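Local coordinates for protein tRNA (adenine-N(1)-)-methyltransferase (PDB 2PWY) that catalyses the S-adenosyl-L-methionine-dependent methylation of adenosine 58 in tRNA to N(1)-methyladenosine, an activity required for cell growth at extreme temperatures, at residues G8-K13 / V22-G27; G122-Y127 / E148-H153. One frame throughout, in Å; residues are numbered along the deposited sequence.

Contact 1 (G8-K13 / V22-G27); sequences GPLLLK and VFPKEG
L10 and V22 face each other as an antiparallel hydrogen-bonded pair: L10 N donates to V22 O at 2.8 Å, and V22 N returns an almost straight bond (174°) to L10 O. Beyond V22 no further bridge joins segments 8-13 and 22-27, and the rest of the contact is made largely by side chains; K25 N and G27 N bond instead to H39 and E40. P9 and F23 lie side by side and point the same way. With CG of F23 anti to its carbonyl carbon (chi1 -60°), the ring stands so that P9 CB sits over one face, 4.0 Å from the ring centroid, a CH-pi contact in which the nearest ring atom is F23 CE1 at 3.6 Å from P9 CB. P24 turns to the other strand, and its CG meets L10 CD1 at 3.7 Å, the two side chains crossing at about a right angle. The pairing belongs to a small antiparallel sheet of the N-terminal domain, in which strands 10-13 and 19-22 are neighbours and strand 58-62 runs along the far side of 10-13; the domain may play a role in tRNA recognition. V22 and L12 meet through methyls, V22 CG2 lying 3.8 Å from L12 CD1. In V22 this is the branch anti to the carbonyl carbon. Both residues also touch F30, while helix 39-45 packs against the same cluster, L42 on L12, H39 on V22 and L43 on P24. Further along strand 10-13, K13 NZ forms a salt bridge with E219 of the second subunit.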
ATOM      1  N   GLY A   8      14.288 -13.578 -32.110  1.00 24.13           N
ATOM      2  CA  GLY A   8      13.720 -13.406 -30.734  1.00 23.40           C
ATOM      3  C   GLY A   8      14.645 -13.937 -29.649  1.00 22.69           C
ATOM      4  O   GLY A   8      15.029 -15.102 -29.690  1.00 23.21           O
ATOM      5  N   PRO A   9      14.995 -13.092 -28.657  1.00 21.93           N
ATOM      6  CA  PRO A   9      15.966 -13.534 -27.654  1.00 20.78           C
ATOM      7  C   PRO A   9      15.375 -14.570 -26.708  1.00 19.37           C
ATOM      8  O   PRO A   9      14.155 -14.770 -26.682  1.00 19.70           O
ATOM      9  CB  PRO A   9      16.295 -12.251 -26.895  1.00 21.02           C
ATOM     10  CG  PRO A   9      15.051 -11.430 -26.998  1.00 21.92           C
ATOM     11  CD  PRO A   9      14.506 -11.726 -28.380  1.00 21.97           C
ATOM     12  N   LEU A  10      16.238 -15.250 -25.964  1.00 17.34           N
ATOM     13  CA  LEU A  10      15.788 -16.170 -24.938  1.00 15.62           C
ATOM     14  C   LEU A  10      16.101 -15.594 -23.571  1.00 15.23           C
ATOM     15  O   LEU A  10      16.992 -14.767 -23.435  1.00 15.53           O
ATOM     16  CB  LEU A  10      16.498 -17.521 -25.097  1.00 15.56           C
ATOM     17  CG  LEU A  10      16.227 -18.277 -26.401  1.00 15.42           C
ATOM     18  CD1 LEU A  10      17.198 -19.437 -26.499  1.00 15.82           C
ATOM     19  CD2 LEU A  10      14.776 -18.762 -26.471  1.00 17.31           C
ATOM     20  N   LEU A  11      15.351 -16.020 -22.563  1.00 14.44           N
ATOM     21  CA  LEU A  11      15.685 -15.712 -21.182  1.00 14.28           C
ATOM     22  C   LEU A  11      15.944 -17.033 -20.479  1.00 14.49           C
ATOM     23  O   LEU A  11      15.100 -17.933 -20.500  1.00 14.35           O
ATOM     24  CB  LEU A  11      14.560 -14.935 -20.487  1.00 14.00           C
ATOM     25  CG  LEU A  11      14.859 -14.449 -19.065  1.00 15.16           C
ATOM     26  CD1 LEU A  11      15.645 -13.155 -19.153  1.00 15.16           C
ATOM     27  CD2 LEU A  11      13.566 -14.246 -18.270  1.00 14.88           C
ATOM     28  N   LEU A  12      17.125 -17.141 -19.888  1.00 14.46           N
ATOM     29  CA  LEU A  12      17.518 -18.319 -19.135  1.00 14.63           C
ATOM     30  C   LEU A  12      17.420 -18.006 -17.650  1.00 15.25           C
ATOM     31  O   LEU A  12      17.757 -16.897 -17.222  1.00 15.16           O
ATOM     32  CB  LEU A  12      18.954 -18.721 -19.483  1.00 14.68           C
ATOM     33  CG  LEU A  12      19.316 -18.871 -20.965  1.00 14.38           C
ATOM     34  CD1 LEU A  12      20.757 -19.366 -21.098  1.00 14.82           C
ATOM     35  CD2 LEU A  12      18.335 -19.803 -21.690  1.00 13.75           C
ATOM     36  N   LYS A  13      16.934 -18.972 -16.875  1.00 15.48           N
ATOM     37  CA  LYS A  13      16.952 -18.876 -15.414  1.00 16.58           C
ATOM     38  C   LYS A  13      17.646 -20.097 -14.821  1.00 16.11           C
ATOM     39  O   LYS A  13      17.385 -21.247 -15.235  1.00 15.42           O
ATOM     40  CB  LYS A  13      15.541 -18.756 -14.832  1.00 16.59           C
ATOM     41  CG  LYS A  13      14.812 -17.455 -15.181  1.00 18.22           C
ATOM     42  CD  LYS A  13      13.595 -17.209 -14.268  1.00 19.33           C
ATOM     43  CE  LYS A  13      12.350 -18.011 -14.713  1.00 22.00           C
ATOM     44  NZ  LYS A  13      11.058 -17.592 -14.053  1.00 21.18           N
ATOM     45  N   VAL A  22      19.670 -13.843 -23.564  1.00 16.71           N
ATOM     46  CA  VAL A  22      20.606 -14.414 -24.527  1.00 16.67           C
ATOM     47  C   VAL A  22      20.053 -14.219 -25.933  1.00 17.11           C
ATOM     48  O   VAL A  22      18.877 -14.483 -26.194  1.00 17.56           O
ATOM     49  CB  VAL A  22      20.886 -15.911 -24.218  1.00 16.57           C
ATOM     50  CG1 VAL A  22      21.786 -16.540 -25.279  1.00 16.58           C
ATOM     51  CG2 VAL A  22      21.501 -16.060 -22.823  1.00 16.80           C
ATOM     52  N   PHE A  23      20.901 -13.709 -26.818  1.00 17.82           N
ATOM     53  CA  PHE A  23      20.559 -13.542 -28.221  1.00 18.37           C
ATOM     54  C   PHE A  23      21.299 -14.654 -28.969  1.00 18.69           C
ATOM     55  O   PHE A  23      22.496 -14.534 -29.247  1.00 18.58           O
ATOM     56  CB  PHE A  23      20.953 -12.143 -28.710  1.00 18.95           C
ATOM     57  CG  PHE A  23      20.258 -11.027 -27.966  1.00 18.91           C
ATOM     58  CD1 PHE A  23      19.090 -10.462 -28.465  1.00 20.74           C
ATOM     59  CD2 PHE A  23      20.762 -10.563 -26.750  1.00 19.24           C
ATOM     60  CE1 PHE A  23      18.431  -9.434 -27.766  1.00 20.90           C
ATOM     61  CE2 PHE A  23      20.116  -9.539 -26.039  1.00 20.20           C
ATOM     62  CZ  PHE A  23      18.948  -8.972 -26.548  1.00 20.33           C
ATOM     63  N   PRO A  24      20.596 -15.761 -29.254  1.00 18.86           N
ATOM     64  CA  PRO A  24      21.278 -16.966 -29.747  1.00 19.35           C
ATOM     65  C   PRO A  24      21.938 -16.752 -31.100  1.00 19.29           C
ATOM     66  O   PRO A  24      21.424 -16.008 -31.937  1.00 19.19           O
ATOM     67  CB  PRO A  24      20.148 -17.999 -29.863  1.00 19.60           C
ATOM     68  CG  PRO A  24      19.018 -17.440 -29.061  1.00 19.56           C
ATOM     69  CD  PRO A  24      19.144 -15.964 -29.131  1.00 19.03           C
ATOM     70  N   LYS A  25      23.083 -17.393 -31.294  1.00 19.21           N
ATOM     71  CA  LYS A  25      23.779 -17.379 -32.576  1.00 19.45           C
ATOM     72  C   LYS A  25      24.482 -18.723 -32.736  1.00 18.43           C
ATOM     73  O   LYS A  25      24.925 -19.315 -31.755  1.00 17.87           O
ATOM     74  CB  LYS A  25      24.760 -16.200 -32.658  1.00 19.25           C
ATOM     75  CG  LYS A  25      25.952 -16.290 -31.721  1.00 20.45           C
ATOM     76  CD  LYS A  25      26.681 -14.965 -31.569  1.00 21.50           C
ATOM     77  CE  LYS A  25      28.060 -15.194 -30.953  1.00 24.76           C
ATOM     78  NZ  LYS A  25      28.608 -13.971 -30.286  1.00 26.37           N
ATOM     79  N   GLU A  26      24.548 -19.229 -33.960  1.00 18.54           N
ATOM     80  CA  GLU A  26      25.248 -20.485 -34.183  1.00 17.75           C
ATOM     81  C   GLU A  26      26.723 -20.324 -33.837  1.00 17.45           C
ATOM     82  O   GLU A  26      27.364 -19.347 -34.233  1.00 17.07           O
ATOM     83  CB  GLU A  26      25.074 -21.003 -35.614  1.00 17.94           C
ATOM     84  CG  GLU A  26      25.471 -22.475 -35.752  1.00 17.63           C
ATOM     85  CD  GLU A  26      25.439 -22.972 -37.184  1.00 17.55           C
ATOM     86  OE1 GLU A  26      25.198 -22.148 -38.086  1.00 16.26           O
ATOM     87  OE2 GLU A  26      25.661 -24.187 -37.397  1.00 16.11           O
ATOM     88  N   GLY A  27      27.239 -21.284 -33.078  1.00 17.95           N
ATOM     89  CA  GLY A  27      28.602 -21.227 -32.583  1.00 17.40           C
ATOM     90  C   GLY A  27      28.710 -20.433 -31.293  1.00 17.25           C
ATOM     91  O   GLY A  27      29.781 -20.377 -30.685  1.00 16.93           O
TER

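Contact 2 (G122-Y127 / E148-H153)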
ATOM      1  N   GLY A 122      -1.578   0.866 -36.473  1.00 12.76           N
ATOM      2  CA  GLY A 122      -1.391   2.067 -35.668  1.00 11.70           C
ATOM      3  C   GLY A 122      -0.020   2.687 -35.864  1.00 11.35           C
ATOM      4  O   GLY A 122       0.739   2.295 -36.767  1.00 11.79           O
ATOM      5  N   LEU A 123       0.301   3.664 -35.025  1.00 10.54           N
ATOM      6  CA  LEU A 123       1.574   4.359 -35.123  1.00 11.39           C
ATOM      7  C   LEU A 123       2.026   4.846 -33.764  1.00 10.22           C
ATOM      8  O   LEU A 123       1.241   5.434 -33.016  1.00 10.79           O
ATOM      9  CB  LEU A 123       1.445   5.560 -36.075  1.00 10.85           C
ATOM     10  CG  LEU A 123       2.653   6.509 -36.132  1.00 13.60           C
ATOM     11  CD1 LEU A 123       3.847   5.852 -36.847  1.00 15.99           C
ATOM     12  CD2 LEU A 123       2.285   7.841 -36.768  1.00 14.25           C
ATOM     13  N   VAL A 124       3.298   4.603 -33.459  1.00  9.64           N
ATOM     14  CA  VAL A 124       3.965   5.247 -32.330  1.00  9.21           C
ATOM     15  C   VAL A 124       4.939   6.259 -32.960  1.00 10.07           C
ATOM     16  O   VAL A 124       5.874   5.887 -33.669  1.00 10.26           O
ATOM     17  CB  VAL A 124       4.731   4.217 -31.434  1.00  9.46           C
ATOM     18  CG1 VAL A 124       5.400   4.924 -30.227  1.00  8.96           C
ATOM     19  CG2 VAL A 124       3.803   3.093 -30.962  1.00  7.99           C
ATOM     20  N   GLU A 125       4.677   7.543 -32.735  1.00  9.00           N
ATOM     21  CA  GLU A 125       5.527   8.618 -33.226  1.00 10.10           C
ATOM     22  C   GLU A 125       6.412   9.019 -32.057  1.00 10.03           C
ATOM     23  O   GLU A 125       5.968   9.735 -31.168  1.00  8.93           O
ATOM     24  CB  GLU A 125       4.632   9.791 -33.611  1.00 10.07           C
ATOM     25  CG  GLU A 125       5.290  10.837 -34.462  1.00 14.37           C
ATOM     26  CD  GLU A 125       5.079  10.541 -35.923  1.00 17.48           C
ATOM     27  OE1 GLU A 125       4.021  10.920 -36.461  1.00 19.48           O
ATOM     28  OE2 GLU A 125       5.962   9.901 -36.512  1.00 18.16           O
ATOM     29  N   SER A 126       7.661   8.560 -32.054  1.00  9.97           N
ATOM     30  CA  SER A 126       8.493   8.662 -30.864  1.00 10.29           C
ATOM     31  C   SER A 126       9.670   9.611 -31.049  1.00 10.93           C
ATOM     32  O   SER A 126      10.374   9.540 -32.061  1.00 11.61           O
ATOM     33  CB  SER A 126       8.992   7.263 -30.468  1.00 10.03           C
ATOM     34  OG  SER A 126       9.584   7.279 -29.184  1.00 11.05           O
ATOM     35  N   TYR A 127       9.884  10.494 -30.075  1.00 10.46           N
ATOM     36  CA  TYR A 127      10.960  11.504 -30.161  1.00 11.01           C
ATOM     37  C   TYR A 127      11.993  11.299 -29.085  1.00 11.06           C
ATOM     38  O   TYR A 127      11.650  11.043 -27.933  1.00 11.50           O
ATOM     39  CB  TYR A 127      10.392  12.934 -30.043  1.00 11.50           C
ATOM     40  CG  TYR A 127       9.682  13.334 -31.302  1.00 12.38           C
ATOM     41  CD1 TYR A 127      10.291  14.175 -32.225  1.00 11.57           C
ATOM     42  CD2 TYR A 127       8.419  12.820 -31.601  1.00 11.46           C
ATOM     43  CE1 TYR A 127       9.642  14.522 -33.414  1.00 11.69           C
ATOM     44  CE2 TYR A 127       7.774  13.156 -32.782  1.00 12.38           C
ATOM     45  CZ  TYR A 127       8.394  13.995 -33.681  1.00 13.05           C
ATOM     46  OH  TYR A 127       7.751  14.316 -34.855  1.00 14.82           O
ATOM     47  N   GLU A 148       6.664  -2.779 -38.197  1.00 15.35           N
ATOM     48  CA  GLU A 148       7.160  -1.446 -38.557  1.00 15.76           C
ATOM     49  C   GLU A 148       6.105  -0.370 -38.287  1.00 14.30           C
ATOM     50  O   GLU A 148       5.658   0.340 -39.190  1.00 13.99           O
ATOM     51  CB  GLU A 148       7.661  -1.434 -40.014  1.00 15.94           C
ATOM     52  CG  GLU A 148       8.950  -2.257 -40.197  1.00 18.98           C
ATOM     53  CD  GLU A 148       9.298  -2.562 -41.653  1.00 19.79           C
ATOM     54  OE1 GLU A 148       8.508  -2.232 -42.568  1.00 25.19           O
ATOM     55  OE2 GLU A 148      10.375  -3.154 -41.879  1.00 26.21           O
ATOM     56  N   ASN A 149       5.712  -0.262 -37.021  1.00 12.65           N
ATOM     57  CA  ASN A 149       4.695   0.705 -36.630  1.00 11.95           C
ATOM     58  C   ASN A 149       5.254   1.753 -35.681  1.00 12.01           C
ATOM     59  O   ASN A 149       4.494   2.457 -35.042  1.00 11.85           O
ATOM     60  CB  ASN A 149       3.464   0.010 -36.019  1.00 11.43           C
ATOM     61  CG  ASN A 149       3.741  -0.575 -34.640  1.00 11.65           C
ATOM     62  OD1 ASN A 149       4.898  -0.819 -34.274  1.00  8.78           O
ATOM     63  ND2 ASN A 149       2.679  -0.800 -33.865  1.00 11.21           N
ATOM     64  N   VAL A 150       6.582   1.854 -35.593  1.00 11.98           N
ATOM     65  CA  VAL A 150       7.220   2.921 -34.825  1.00 11.92           C
ATOM     66  C   VAL A 150       8.020   3.826 -35.751  1.00 12.58           C
ATOM     67  O   VAL A 150       8.894   3.347 -36.484  1.00 13.09           O
ATOM     68  CB  VAL A 150       8.181   2.370 -33.730  1.00 12.16           C
ATOM     69  CG1 VAL A 150       8.710   3.514 -32.885  1.00 10.88           C
ATOM     70  CG2 VAL A 150       7.473   1.340 -32.842  1.00 12.17           C
ATOM     71  N   ARG A 151       7.726   5.125 -35.711  1.00 12.64           N
ATOM     72  CA  ARG A 151       8.544   6.122 -36.418  1.00 14.25           C
ATOM     73  C   ARG A 151       9.383   6.866 -35.389  1.00 13.18           C
ATOM     74  O   ARG A 151       8.839   7.588 -34.551  1.00 13.28           O
ATOM     75  CB  ARG A 151       7.671   7.074 -37.242  1.00 13.98           C
ATOM     76  CG  ARG A 151       8.475   7.952 -38.217  1.00 17.32           C
ATOM     77  CD  ARG A 151       7.606   8.820 -39.144  1.00 18.17           C
ATOM     78  NE  ARG A 151       6.692   8.042 -39.987  1.00 25.85           N
ATOM     79  CZ  ARG A 151       5.389   8.289 -40.129  1.00 28.78           C
ATOM     80  NH1 ARG A 151       4.820   9.314 -39.509  1.00 30.60           N
ATOM     81  NH2 ARG A 151       4.651   7.514 -40.917  1.00 31.16           N
ATOM     82  N   PHE A 152      10.701   6.655 -35.435  1.00 12.80           N
ATOM     83  CA  PHE A 152      11.621   7.276 -34.486  1.00 12.04           C
ATOM     84  C   PHE A 152      12.094   8.606 -35.041  1.00 12.57           C
ATOM     85  O   PHE A 152      12.339   8.722 -36.245  1.00 12.87           O
ATOM     86  CB  PHE A 152      12.858   6.394 -34.253  1.00 12.05           C
ATOM     87  CG  PHE A 152      12.569   5.061 -33.609  1.00 11.78           C
ATOM     88  CD1 PHE A 152      12.416   4.958 -32.224  1.00 11.07           C
ATOM     89  CD2 PHE A 152      12.521   3.893 -34.378  1.00 10.95           C
ATOM     90  CE1 PHE A 152      12.177   3.709 -31.609  1.00 10.52           C
ATOM     91  CE2 PHE A 152      12.282   2.645 -33.777  1.00 11.22           C
ATOM     92  CZ  PHE A 152      12.114   2.552 -32.392  1.00 11.43           C
ATOM     93  N   HIS A 153      12.232   9.594 -34.157  1.00 12.79           N
ATOM     94  CA  HIS A 153      12.739  10.919 -34.516  1.00 13.29           C
ATOM     95  C   HIS A 153      13.830  11.359 -33.562  1.00 13.56           C
ATOM     96  O   HIS A 153      13.659  11.308 -32.328  1.00 13.61           O
ATOM     97  CB  HIS A 153      11.627  11.968 -34.476  1.00 13.22           C
ATOM     98  CG  HIS A 153      10.473  11.663 -35.373  1.00 14.47           C
ATOM     99  ND1 HIS A 153       9.427  10.850 -34.993  1.00 14.62           N
ATOM    100  CD2 HIS A 153      10.194  12.074 -36.632  1.00 15.92           C
ATOM    101  CE1 HIS A 153       8.555  10.770 -35.980  1.00 13.66           C
ATOM    102  NE2 HIS A 153       9.000  11.496 -36.989  1.00 17.50           N
TER
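Y127 and H153, paired near the C-terminal end of two parallel strands, form an offset stack, centroids 4.2 Å apart and planes only 6° from parallel. Strands 123-128 and 150-154, joined through helix 131-144, form a beta-alpha-beta unit of the Rossmann-like methyltransferase fold, with S126 N bonding to R151 O at 2.9 Å. Followed outward, H153 starts with CB over the tyrosine face, 3.7 Å from the ring centroid. CG anti to the carbonyl carbon (chi1 -58°) lays the imidazole along that face, CG 3.6 Å from Y127 CZ. ND1 reaches S126 O in a weak bond of 3.3 Å, an acceptor already used by H153 N. Y127 OH stands over the imidazole centre, near CD2 and NE2, while CE1 meets the E125 carboxylate, too close in the model to rely on. Replacing Y127 by an alanine is likely to leave the imidazole without its stacking partner and open a gap beside L157, A160 and L162. E125 OE2, whose position is less certain, makes a weak salt bridge to R151 NH1, while OE1 bonds to Y167 OH. The stack, with both bonds into S126 O, probably fixes the turn of the H153 ring against a residue of the S-adenosyl-L-homocysteine pocket.

How the contacts relate
Both contacts are built on strand pairing, contact 1 only at the last residue of strand 19-22, yet they differ in how the pair is held. Contact 1 is a single antiparallel pair at the edge of the small N-terminal sheet, where two backbone bonds are joined by apolar and CH-pi contacts. Contact 2 is a parallel ladder of four bridges at one edge of the large catalytic sheet, with aromatic stacking and charge added. Each mixes buried with exposed residues, but contact 1 lies away from the cofactor, its centre about 21 Å from the centre of the chain; that of contact 2 is about 14 Å from it. The two contacts share no strand and do not touch.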